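Long-range contacts in thiamine pyrophosphokinase (PDB 1IG0), which transfers a pyrophosphate group from ATP to thiamine, making thiamine diphosphate and AMP, and is yeast's only enzyme able to do so: residues I31-L41 with K57-K65; V114-Q122 with N156-H166. One frame throughout, in Å; residues are numbered along the deposited sequence.

Interaction 1: I31-L41 with K57-K65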
loop_
_atom_site.group_PDB
_atom_site.type_symbol
_atom_site.label_atom_id
_atom_site.label_comp_id
_atom_site.label_asym_id
_atom_site.label_seq_id
_atom_site.Cartn_x
_atom_site.Cartn_y
_atom_site.Cartn_z
ATOM N N ILE B 31 5.536 -0.104 -19.768
ATOM C CA ILE B 31 4.604 0.929 -20.205
ATOM C C ILE B 31 4.344 0.874 -21.707
ATOM O O ILE B 31 3.222 1.100 -22.158
ATOM C CB ILE B 31 5.147 2.331 -19.860
ATOM C CG1 ILE B 31 5.396 2.432 -18.354
ATOM C CG2 ILE B 31 4.161 3.403 -20.309
ATOM C CD1 ILE B 31 6.125 3.695 -17.934
ATOM N N HIS B 32 5.387 0.580 -22.475
ATOM C CA HIS B 32 5.275 0.504 -23.928
ATOM C C HIS B 32 5.313 -0.956 -24.381
ATOM O O HIS B 32 6.384 -1.541 -24.547
ATOM C CB HIS B 32 6.416 1.309 -24.570
ATOM C CG HIS B 32 6.327 1.428 -26.060
ATOM N ND1 HIS B 32 6.926 2.456 -26.757
ATOM C CD2 HIS B 32 5.731 0.643 -26.991
ATOM C CE1 HIS B 32 6.704 2.301 -28.050
ATOM N NE2 HIS B 32 5.981 1.208 -28.218
ATOM N N PRO B 33 4.131 -1.561 -24.585
ATOM C CA PRO B 33 3.986 -2.955 -25.019
ATOM C C PRO B 33 4.785 -3.267 -26.283
ATOM O O PRO B 33 4.993 -2.396 -27.128
ATOM C CB PRO B 33 2.483 -3.087 -25.252
ATOM C CG PRO B 33 1.904 -2.116 -24.273
ATOM C CD PRO B 33 2.810 -0.925 -24.439
ATOM N N ASN B 34 5.228 -4.513 -26.412
ATOM C CA ASN B 34 5.987 -4.925 -27.584
ATOM C C ASN B 34 5.022 -5.160 -28.741
ATOM O O ASN B 34 3.867 -5.533 -28.530
ATOM C CB ASN B 34 6.783 -6.198 -27.282
ATOM C CG ASN B 34 7.782 -6.005 -26.154
ATOM O OD1 ASN B 34 8.560 -5.050 -26.156
ATOM N ND2 ASN B 34 7.772 -6.919 -25.189
ATOM N N GLU B 35 5.500 -4.942 -29.960
ATOM C CA GLU B 35 4.675 -5.096 -31.152
ATOM C C GLU B 35 3.950 -6.427 -31.340
ATOM O O GLU B 35 2.837 -6.453 -31.865
ATOM C CB GLU B 35 5.504 -4.806 -32.412
ATOM C CG GLU B 35 7.016 -4.970 -32.270
ATOM C CD GLU B 35 7.703 -3.700 -31.797
ATOM O OE1 GLU B 35 7.631 -3.390 -30.590
ATOM O OE2 GLU B 35 8.309 -3.003 -32.641
ATOM N N ASP B 36 4.562 -7.526 -30.908
ATOM C CA ASP B 36 3.973 -8.853 -31.091
ATOM C C ASP B 36 2.986 -9.305 -30.012
ATOM O O ASP B 36 2.307 -10.318 -30.181
ATOM C CB ASP B 36 5.086 -9.900 -31.203
ATOM C CG ASP B 36 4.618 -11.194 -31.854
ATOM O OD1 ASP B 36 3.403 -11.486 -31.821
ATOM O OD2 ASP B 36 5.474 -11.931 -32.391
ATOM N N GLU B 37 2.887 -8.570 -28.910
ATOM C CA GLU B 37 1.983 -8.981 -27.841
ATOM C C GLU B 37 0.712 -8.146 -27.744
ATOM O O GLU B 37 0.644 -7.032 -28.264
ATOM C CB GLU B 37 2.724 -8.939 -26.505
ATOM C CG GLU B 37 2.983 -7.537 -25.974
ATOM C CD GLU B 37 4.037 -7.515 -24.884
ATOM O OE1 GLU B 37 4.258 -8.568 -24.253
ATOM O OE2 GLU B 37 4.637 -6.445 -24.653
ATOM N N ASN B 38 -0.302 -8.698 -27.084
ATOM C CA ASN B 38 -1.553 -7.979 -26.890
ATOM C C ASN B 38 -1.318 -7.006 -25.745
ATOM O O ASN B 38 -0.371 -7.168 -24.976
ATOM C CB ASN B 38 -2.696 -8.936 -26.535
ATOM C CG ASN B 38 -3.242 -9.664 -27.746
ATOM O OD1 ASN B 38 -3.498 -9.052 -28.784
ATOM N ND2 ASN B 38 -3.443 -10.971 -27.618
ATOM N N SER B 39 -2.172 -5.996 -25.628
ATOM C CA SER B 39 -2.013 -5.010 -24.570
ATOM C C SER B 39 -3.342 -4.464 -24.078
ATOM O O SER B 39 -4.328 -4.429 -24.815
ATOM C CB SER B 39 -1.134 -3.859 -25.060
ATOM O OG SER B 39 -1.696 -3.244 -26.204
ATOM N N THR B 40 -3.355 -4.033 -22.823
ATOM C CA THR B 40 -4.560 -3.491 -22.224
ATOM C C THR B 40 -4.236 -2.454 -21.163
ATOM O O THR B 40 -3.278 -2.599 -20.402
ATOM C CB THR B 40 -5.408 -4.600 -21.548
ATOM O OG1 THR B 40 -5.792 -5.576 -22.522
ATOM C CG2 THR B 40 -6.661 -4.006 -20.908
ATOM N N LEU B 41 -5.040 -1.398 -21.135
ATOM C CA LEU B 41 -4.898 -0.352 -20.135
ATOM C C LEU B 41 -6.106 -0.542 -19.228
ATOM O O LEU B 41 -7.246 -0.359 -19.656
ATOM C CB LEU B 41 -4.946 1.036 -20.773
ATOM C CG LEU B 41 -4.967 2.207 -19.782
ATOM C CD1 LEU B 41 -3.694 2.196 -18.939
ATOM C CD2 LEU B 41 -5.100 3.522 -20.544
ATOM N N LYS B 57 -0.617 9.274 -24.322
ATOM C CA LYS B 57 0.401 8.379 -24.858
ATOM C C LYS B 57 0.190 6.925 -24.452
ATOM O O LYS B 57 0.236 6.025 -25.292
ATOM C CB LYS B 57 1.790 8.839 -24.406
ATOM C CG LYS B 57 2.930 8.038 -25.012
ATOM C CD LYS B 57 2.873 8.084 -26.531
ATOM C CE LYS B 57 4.027 7.323 -27.156
ATOM N NZ LYS B 57 3.962 7.356 -28.643
ATOM N N ILE B 58 -0.031 6.696 -23.163
ATOM C CA ILE B 58 -0.250 5.348 -22.658
ATOM C C ILE B 58 -1.514 4.751 -23.268
ATOM O O ILE B 58 -1.592 3.548 -23.514
ATOM C CB ILE B 58 -0.363 5.352 -21.119
ATOM C CG1 ILE B 58 1.008 5.662 -20.511
ATOM C CG2 ILE B 58 -0.894 4.015 -20.627
ATOM C CD1 ILE B 58 0.994 5.822 -19.011
ATOM N N TRP B 59 -2.505 5.600 -23.510
ATOM C CA TRP B 59 -3.752 5.144 -24.109
ATOM C C TRP B 59 -3.477 4.688 -25.541
ATOM O O TRP B 59 -3.938 3.631 -25.970
ATOM C CB TRP B 59 -4.785 6.276 -24.098
ATOM C CG TRP B 59 -6.129 5.884 -24.643
ATOM C CD1 TRP B 59 -6.466 5.708 -25.955
ATOM C CD2 TRP B 59 -7.317 5.617 -23.885
ATOM N NE1 TRP B 59 -7.790 5.347 -26.061
ATOM C CE2 TRP B 59 -8.335 5.281 -24.806
ATOM C CE3 TRP B 59 -7.617 5.621 -22.515
ATOM C CZ2 TRP B 59 -9.637 4.963 -24.402
ATOM C CZ3 TRP B 59 -8.915 5.303 -22.112
ATOM C CH2 TRP B 59 -9.906 4.975 -23.056
ATOM N N LYS B 60 -2.711 5.489 -26.273
ATOM C CA LYS B 60 -2.373 5.170 -27.654
ATOM C C LYS B 60 -1.478 3.935 -27.743
ATOM O O LYS B 60 -1.525 3.194 -28.726
ATOM C CB LYS B 60 -1.673 6.366 -28.309
ATOM C CG LYS B 60 -1.442 6.213 -29.805
ATOM C CD LYS B 60 -0.834 7.475 -30.406
ATOM C CE LYS B 60 -0.730 7.379 -31.924
ATOM N NZ LYS B 60 0.120 6.232 -32.354
ATOM N N LEU B 61 -0.667 3.714 -26.712
ATOM C CA LEU B 61 0.247 2.576 -26.685
ATOM C C LEU B 61 -0.411 1.247 -26.326
ATOM O O LEU B 61 0.213 0.191 -26.442
ATOM C CB LEU B 61 1.396 2.847 -25.711
ATOM C CG LEU B 61 2.458 3.848 -26.164
ATOM C CD1 LEU B 61 3.450 4.087 -25.037
ATOM C CD2 LEU B 61 3.167 3.308 -27.398
ATOM N N HIS B 62 -1.661 1.293 -25.884
ATOM C CA HIS B 62 -2.363 0.069 -25.525
ATOM C C HIS B 62 -3.589 -0.145 -26.398
ATOM O O HIS B 62 -4.256 0.808 -26.796
ATOM C CB HIS B 62 -2.749 0.092 -24.045
ATOM C CG HIS B 62 -1.569 0.073 -23.123
ATOM N ND1 HIS B 62 -0.737 1.157 -22.961
ATOM C CD2 HIS B 62 -1.050 -0.917 -22.359
ATOM C CE1 HIS B 62 0.246 0.838 -22.136
ATOM N NE2 HIS B 62 0.078 -0.416 -21.757
ATOM N N ASP B 63 -3.872 -1.407 -26.699
ATOM C CA ASP B 63 -5.000 -1.761 -27.549
ATOM C C ASP B 63 -6.350 -1.684 -26.843
ATOM O O ASP B 63 -7.169 -0.813 -27.145
ATOM C CB ASP B 63 -4.784 -3.165 -28.124
ATOM C CG ASP B 63 -5.965 -3.655 -28.939
ATOM O OD1 ASP B 63 -6.656 -2.818 -29.558
ATOM O OD2 ASP B 63 -6.195 -4.881 -28.974
ATOM N N LEU B 64 -6.582 -2.595 -25.905
ATOM C CA LEU B 64 -7.841 -2.632 -25.171
ATOM C C LEU B 64 -7.831 -1.733 -23.936
ATOM O O LEU B 64 -6.811 -1.595 -23.264
ATOM C CB LEU B 64 -8.150 -4.071 -24.741
ATOM C CG LEU B 64 -9.511 -4.324 -24.083
ATOM C CD1 LEU B 64 -10.610 -4.215 -25.126
ATOM C CD2 LEU B 64 -9.530 -5.707 -23.457
ATOM N N LYS B 65 -8.975 -1.116 -23.654
ATOM C CA LYS B 65 -9.124 -0.263 -22.479
ATOM C C LYS B 65 -10.337 -0.746 -21.702
ATOM O O LYS B 65 -11.444 -0.817 -22.239
ATOM C CB LYS B 65 -9.321 1.206 -22.867
ATOM C CG LYS B 65 -8.103 1.871 -23.485
ATOM C CD LYS B 65 -7.988 1.557 -24.965
ATOM C CE LYS B 65 -6.785 2.251 -25.579
ATOM N NZ LYS B 65 -6.756 2.066 -27.054
HETATM O O HOH W 1 2.617 -0.110 -27.986
HETATM O O HOH W 2 -3.563 -6.159 -28.319
#
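Pro33 lies across the imidazole of His62 where the two strands of a beta-alpha-beta unit, strand 38-43, helix 52-61 and strand 64-68, come together in the parallel part of the large central sheet. CG of Pro33 sits 3.8 Å from the centroid of the His62 ring, over one face but offset toward its rim, a CH-pi contact in which the two side chains cross at about a right angle. The imidazole is fixed from its own segment: His62 ND1 donates to Ile58 O at 2.6 Å, in the plane of that carbonyl, so the ring ties the last turn of the helix to the loop leading into the strand. With CG beside the backbone N (chi1 -66°), the ring is directed toward the chain of 31-41, where it meets Pro33 and the backbone of Ile31 and Thr40. Replacing His62 by alanine would probably open a gap against Pro33 and leave Ile58 O without this donor. At the outer margin Leu61 sets CD2 almost centrally over the His32 ring, 3.6 Å from its centroid. Deeper in, Leu41 spreads its two methyls: CD1 meets Ile58 CG2, while CD2 approaches Trp59 CE3 obliquely, and both pairs of side chains cross nearly at right angles. Thr40 and Leu64 instead lie side by side on the other face of the sheet, where helix 126-139 packs on Thr40. Two backbone bonds join the strands, Leu64 N to Ser39 O and Leu41 N to Leu64 O, the latter 2.8 Å. Ser39 adds a side-chain bond beside them: its hydroxyl lies between its own N and carbonyl carbon (chi1 58°), and there OG accepts from Asp63 N at 2.9 Å with an N-H...O angle of 156°.

Interaction 2: V114-Q122 with N156-H166; sequences VTIIKQTTQ and NHGIELEKGIH. With VIB (3-(4-amino-2-methyl-pyrimidin-5-ylmethyl)-5-(2-hydroxy-ethyl)-4-methyl-thiazol-3-ium), chain D.
Gln119 and Asn156 carry the tight part of this contact, where the loop 156-163 and the start of helix 164-175 fold against the edge strand 115-118 within the catalytic domain. The Asn156 amide docks on Lys118 like a backbone partner: OD1 receives Lys118 N on a lone pair at 2.8 Å, and ND2 returns a bond to Lys118 O at 3.0 Å. In Gln119 the bend at chi2 (-72°) brings the amide to the backbone of Glu160 and Ile165. Its NE2 donates to Glu160 O at 2.8 Å and also to Lys118 O, while OE1 takes Ile165 N from above its carbonyl plane. Beside these amides Ile117 CD1 presses on Ile159 CD1 at 3.5 Å, the two side chains crossing at about a right angle. The margins are looser. Thr115 CG2 rests over one face of the His157 ring, whose NE2 shares a water with Ile116 N; Leu161 CD2 comes no nearer to Lys118 CB than 4.0 Å, and a second water links Thr121 OG1 with Glu162 OE2. Thr120 N bonds to Leu161 O and Thr121 N to Glu162 O, carrying the chain on to Gln122, whose O accepts from thiamine N4A at 3.0 Å; Trp270 of the second subunit packs on this residue. Bonds from side-chain amides and backbone thus hold the chain up to Thr121, consistent with placing the next carbonyl for thiamine.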
loop_
_atom_site.group_PDB
_atom_site.type_symbol
_atom_site.label_atom_id
_atom_site.label_comp_id
_atom_site.label_asym_id
_atom_site.label_seq_id
_atom_site.Cartn_x
_atom_site.Cartn_y
_atom_site.Cartn_z
ATOM N N VAL B 114 -20.331 1.613 -25.724
ATOM C CA VAL B 114 -19.322 0.920 -24.932
ATOM C C VAL B 114 -19.967 -0.384 -24.476
ATOM O O VAL B 114 -21.131 -0.394 -24.079
ATOM C CB VAL B 114 -18.909 1.728 -23.682
ATOM C CG1 VAL B 114 -18.055 0.861 -22.759
ATOM C CG2 VAL B 114 -18.137 2.968 -24.097
ATOM N N THR B 115 -19.226 -1.484 -24.543
ATOM C CA THR B 115 -19.772 -2.765 -24.119
ATOM C C THR B 115 -19.780 -2.808 -22.596
ATOM O O THR B 115 -18.737 -2.963 -21.962
ATOM C CB THR B 115 -18.940 -3.945 -24.656
ATOM O OG1 THR B 115 -18.936 -3.911 -26.089
ATOM C CG2 THR B 115 -19.528 -5.271 -24.187
ATOM N N ILE B 116 -20.967 -2.660 -22.018
ATOM C CA ILE B 116 -21.121 -2.667 -20.570
ATOM C C ILE B 116 -21.632 -4.023 -20.103
ATOM O O ILE B 116 -22.675 -4.494 -20.557
ATOM C CB ILE B 116 -22.095 -1.559 -20.122
ATOM C CG1 ILE B 116 -21.600 -0.204 -20.640
ATOM C CG2 ILE B 116 -22.197 -1.537 -18.605
ATOM C CD1 ILE B 116 -22.525 0.956 -20.344
ATOM N N ILE B 117 -20.888 -4.646 -19.195
ATOM C CA ILE B 117 -21.239 -5.962 -18.673
ATOM C C ILE B 117 -21.477 -5.932 -17.169
ATOM O O ILE B 117 -20.621 -5.495 -16.400
ATOM C CB ILE B 117 -20.120 -6.987 -18.970
ATOM C CG1 ILE B 117 -19.861 -7.050 -20.477
ATOM C CG2 ILE B 117 -20.511 -8.357 -18.433
ATOM C CD1 ILE B 117 -18.657 -7.880 -20.854
ATOM N N LYS B 118 -22.647 -6.409 -16.759
ATOM C CA LYS B 118 -23.008 -6.443 -15.350
ATOM C C LYS B 118 -22.723 -7.816 -14.743
ATOM O O LYS B 118 -23.052 -8.848 -15.329
ATOM C CB LYS B 118 -24.491 -6.085 -15.184
ATOM C CG LYS B 118 -24.997 -6.054 -13.743
ATOM C CD LYS B 118 -26.371 -5.394 -13.675
ATOM C CE LYS B 118 -26.939 -5.382 -12.263
ATOM N NZ LYS B 118 -27.329 -6.742 -11.806
ATOM N N GLN B 119 -22.088 -7.809 -13.575
ATOM C CA GLN B 119 -21.753 -9.025 -12.835
ATOM C C GLN B 119 -22.036 -8.707 -11.370
ATOM O O GLN B 119 -21.384 -7.848 -10.779
ATOM C CB GLN B 119 -20.278 -9.388 -13.034
ATOM C CG GLN B 119 -19.948 -9.866 -14.442
ATOM C CD GLN B 119 -20.487 -11.257 -14.729
ATOM O OE1 GLN B 119 -19.859 -12.262 -14.390
ATOM N NE2 GLN B 119 -21.663 -11.321 -15.343
ATOM N N THR B 120 -23.004 -9.407 -10.787
ATOM C CA THR B 120 -23.416 -9.152 -9.409
ATOM C C THR B 120 -22.708 -9.904 -8.285
ATOM O O THR B 120 -22.840 -9.529 -7.120
ATOM C CB THR B 120 -24.924 -9.414 -9.241
ATOM O OG1 THR B 120 -25.186 -10.814 -9.399
ATOM C CG2 THR B 120 -25.718 -8.644 -10.284
ATOM N N THR B 121 -21.963 -10.954 -8.613
ATOM C CA THR B 121 -21.293 -11.731 -7.573
ATOM C C THR B 121 -20.429 -10.888 -6.645
ATOM O O THR B 121 -19.628 -10.066 -7.091
ATOM C CB THR B 121 -20.412 -12.849 -8.165
ATOM O OG1 THR B 121 -19.877 -13.643 -7.099
ATOM C CG2 THR B 121 -19.267 -12.260 -8.979
ATOM N N GLN B 122 -20.605 -11.099 -5.346
ATOM C CA GLN B 122 -19.837 -10.382 -4.340
ATOM C C GLN B 122 -18.726 -11.280 -3.808
ATOM O O GLN B 122 -18.199 -11.050 -2.720
ATOM C CB GLN B 122 -20.742 -9.944 -3.185
ATOM C CG GLN B 122 -21.775 -8.894 -3.559
ATOM C CD GLN B 122 -21.156 -7.695 -4.252
ATOM O OE1 GLN B 122 -21.122 -7.622 -5.482
ATOM N NE2 GLN B 122 -20.649 -6.754 -3.465
ATOM N N ASN B 156 -27.574 -8.164 -21.194
ATOM C CA ASN B 156 -26.218 -8.282 -20.674
ATOM C C ASN B 156 -25.305 -9.012 -21.654
ATOM O O ASN B 156 -24.377 -9.718 -21.258
ATOM C CB ASN B 156 -26.233 -9.002 -19.321
ATOM C CG ASN B 156 -25.007 -8.686 -18.482
ATOM O OD1 ASN B 156 -24.604 -7.528 -18.371
ATOM N ND2 ASN B 156 -24.417 -9.710 -17.875
ATOM N N HIS B 157 -25.578 -8.831 -22.943
ATOM C CA HIS B 157 -24.789 -9.447 -24.002
ATOM C C HIS B 157 -24.712 -10.970 -23.911
ATOM O O HIS B 157 -23.741 -11.577 -24.360
ATOM C CB HIS B 157 -23.381 -8.846 -23.999
ATOM C CG HIS B 157 -23.361 -7.369 -24.248
ATOM N ND1 HIS B 157 -23.602 -6.821 -25.489
ATOM C CD2 HIS B 157 -23.158 -6.326 -23.409
ATOM C CE1 HIS B 157 -23.549 -5.504 -25.404
ATOM N NE2 HIS B 157 -23.281 -5.178 -24.153
ATOM N N GLY B 158 -25.745 -11.579 -23.333
ATOM C CA GLY B 158 -25.783 -13.027 -23.212
ATOM C C GLY B 158 -24.892 -13.602 -22.131
ATOM O O GLY B 158 -24.658 -14.810 -22.089
ATOM N N ILE B 159 -24.390 -12.743 -21.252
ATOM C CA ILE B 159 -23.517 -13.182 -20.168
ATOM C C ILE B 159 -24.329 -13.346 -18.887
ATOM O O ILE B 159 -25.025 -12.421 -18.466
ATOM C CB ILE B 159 -22.388 -12.158 -19.931
ATOM C CG1 ILE B 159 -21.600 -11.957 -21.228
ATOM C CG2 ILE B 159 -21.463 -12.639 -18.820
ATOM C CD1 ILE B 159 -20.589 -10.831 -21.173
ATOM N N GLU B 160 -24.241 -14.524 -18.274
ATOM C CA GLU B 160 -24.972 -14.802 -17.042
ATOM C C GLU B 160 -24.654 -13.718 -16.010
ATOM O O GLU B 160 -23.491 -13.476 -15.684
ATOM C CB GLU B 160 -24.603 -16.193 -16.518
ATOM C CG GLU B 160 -25.510 -16.698 -15.410
ATOM C CD GLU B 160 -25.075 -16.221 -14.043
ATOM O OE1 GLU B 160 -25.952 -15.956 -13.194
ATOM O OE2 GLU B 160 -23.852 -16.125 -13.811
ATOM N N LEU B 161 -25.702 -13.074 -15.505
ATOM C CA LEU B 161 -25.589 -11.973 -14.551
ATOM C C LEU B 161 -24.775 -12.127 -13.268
ATOM O O LEU B 161 -24.060 -11.202 -12.886
ATOM C CB LEU B 161 -26.990 -11.473 -14.186
ATOM C CG LEU B 161 -27.661 -10.590 -15.242
ATOM C CD1 LEU B 161 -29.098 -10.297 -14.839
ATOM C CD2 LEU B 161 -26.869 -9.297 -15.389
ATOM N N GLU B 162 -24.869 -13.269 -12.596
ATOM C CA GLU B 162 -24.127 -13.438 -11.351
ATOM C C GLU B 162 -22.616 -13.586 -11.505
ATOM O O GLU B 162 -21.851 -12.795 -10.954
ATOM C CB GLU B 162 -24.653 -14.639 -10.562
ATOM C CG GLU B 162 -24.043 -14.750 -9.168
ATOM C CD GLU B 162 -24.441 -16.021 -8.442
ATOM O OE1 GLU B 162 -25.633 -16.388 -8.493
ATOM O OE2 GLU B 162 -23.562 -16.645 -7.810
ATOM N N LYS B 163 -22.191 -14.599 -12.254
ATOM C CA LYS B 163 -20.767 -14.864 -12.431
ATOM C C LYS B 163 -20.425 -15.399 -13.818
ATOM O O LYS B 163 -19.451 -16.132 -13.984
ATOM C CB LYS B 163 -20.322 -15.871 -11.370
ATOM C CG LYS B 163 -21.184 -17.123 -11.345
ATOM C CD LYS B 163 -20.865 -18.010 -10.158
ATOM C CE LYS B 163 -21.818 -19.193 -10.100
ATOM N NZ LYS B 163 -21.570 -20.049 -8.908
ATOM N N GLY B 164 -21.222 -15.022 -14.813
ATOM C CA GLY B 164 -20.991 -15.487 -16.170
ATOM C C GLY B 164 -19.571 -15.340 -16.691
ATOM O O GLY B 164 -19.021 -16.277 -17.272
ATOM N N ILE B 165 -18.970 -14.171 -16.497
ATOM C CA ILE B 165 -17.611 -13.945 -16.977
ATOM C C ILE B 165 -16.619 -14.939 -16.382
ATOM O O ILE B 165 -15.698 -15.383 -17.066
ATOM C CB ILE B 165 -17.135 -12.504 -16.673
ATOM C CG1 ILE B 165 -17.974 -11.498 -17.468
ATOM C CG2 ILE B 165 -15.664 -12.344 -17.045
ATOM C CD1 ILE B 165 -17.830 -11.621 -18.983
ATOM N N HIS B 166 -16.802 -15.291 -15.113
ATOM C CA HIS B 166 -15.901 -16.244 -14.479
ATOM C C HIS B 166 -16.166 -17.650 -15.003
ATOM O O HIS B 166 -15.236 -18.415 -15.244
ATOM C CB HIS B 166 -16.061 -16.244 -12.959
ATOM C CG HIS B 166 -15.040 -17.083 -12.252
ATOM N ND1 HIS B 166 -13.713 -16.723 -12.164
ATOM C CD2 HIS B 166 -15.142 -18.284 -11.633
ATOM C CE1 HIS B 166 -13.041 -17.662 -11.524
ATOM N NE2 HIS B 166 -13.885 -18.622 -11.191
HETATM C CM2 VIB D . -14.062 -14.067 3.097
HETATM N N4A VIB D . -17.317 -12.537 -0.314
HETATM C CM4 VIB D . -17.934 -7.488 -1.289
HETATM O O1 VIB D . -14.388 -6.396 -4.443
HETATM C C7 VIB D . -15.665 -5.914 -4.020
HETATM C C6 VIB D . -16.694 -7.070 -4.067
HETATM C C2 VIB D . -15.352 -9.947 -1.809
HETATM S S1 VIB D . -14.964 -9.338 -3.446
HETATM C C5 VIB D . -16.274 -8.153 -3.080
HETATM C C4 VIB D . -16.808 -8.349 -1.848
HETATM N N3 VIB D . -16.274 -9.330 -1.212
HETATM C C7A VIB D . -16.690 -9.741 0.161
HETATM C C4A VIB D . -16.351 -12.218 0.661
HETATM N N3A VIB D . -15.713 -13.257 1.370
HETATM C C2A VIB D . -14.745 -12.960 2.342
HETATM N N1A VIB D . -14.415 -11.619 2.604
HETATM C C6A VIB D . -15.049 -10.575 1.898
HETATM C C5A VIB D . -16.019 -10.867 0.923
HETATM O O HOH W 3 -23.476 -2.444 -23.387
HETATM O O HOH W 4 -22.270 -14.856 -5.650
#

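How the interactions relate
From the N terminus, interaction 1 comes first: 57-65 returns to 31-41 after a short connection that includes the first half of helix 52-61, closing the beta-alpha-beta unit in the interior of the sheet. Strand 93-96 then joins alongside 64-68, and strand 115-118 forms the edge beyond it. Interaction 2 opens there and closes a longer, mainly helical excursion through 126-139 and 141-148, bringing 156-166 back to 114-122. The two loops follow in series, neither nested nor crossed. Their centres lie about 25 Å apart and they do not touch, but both reach the same sheet, one at its interior and the other at its edge, where the chain runs on to Gln122 at the thiamine.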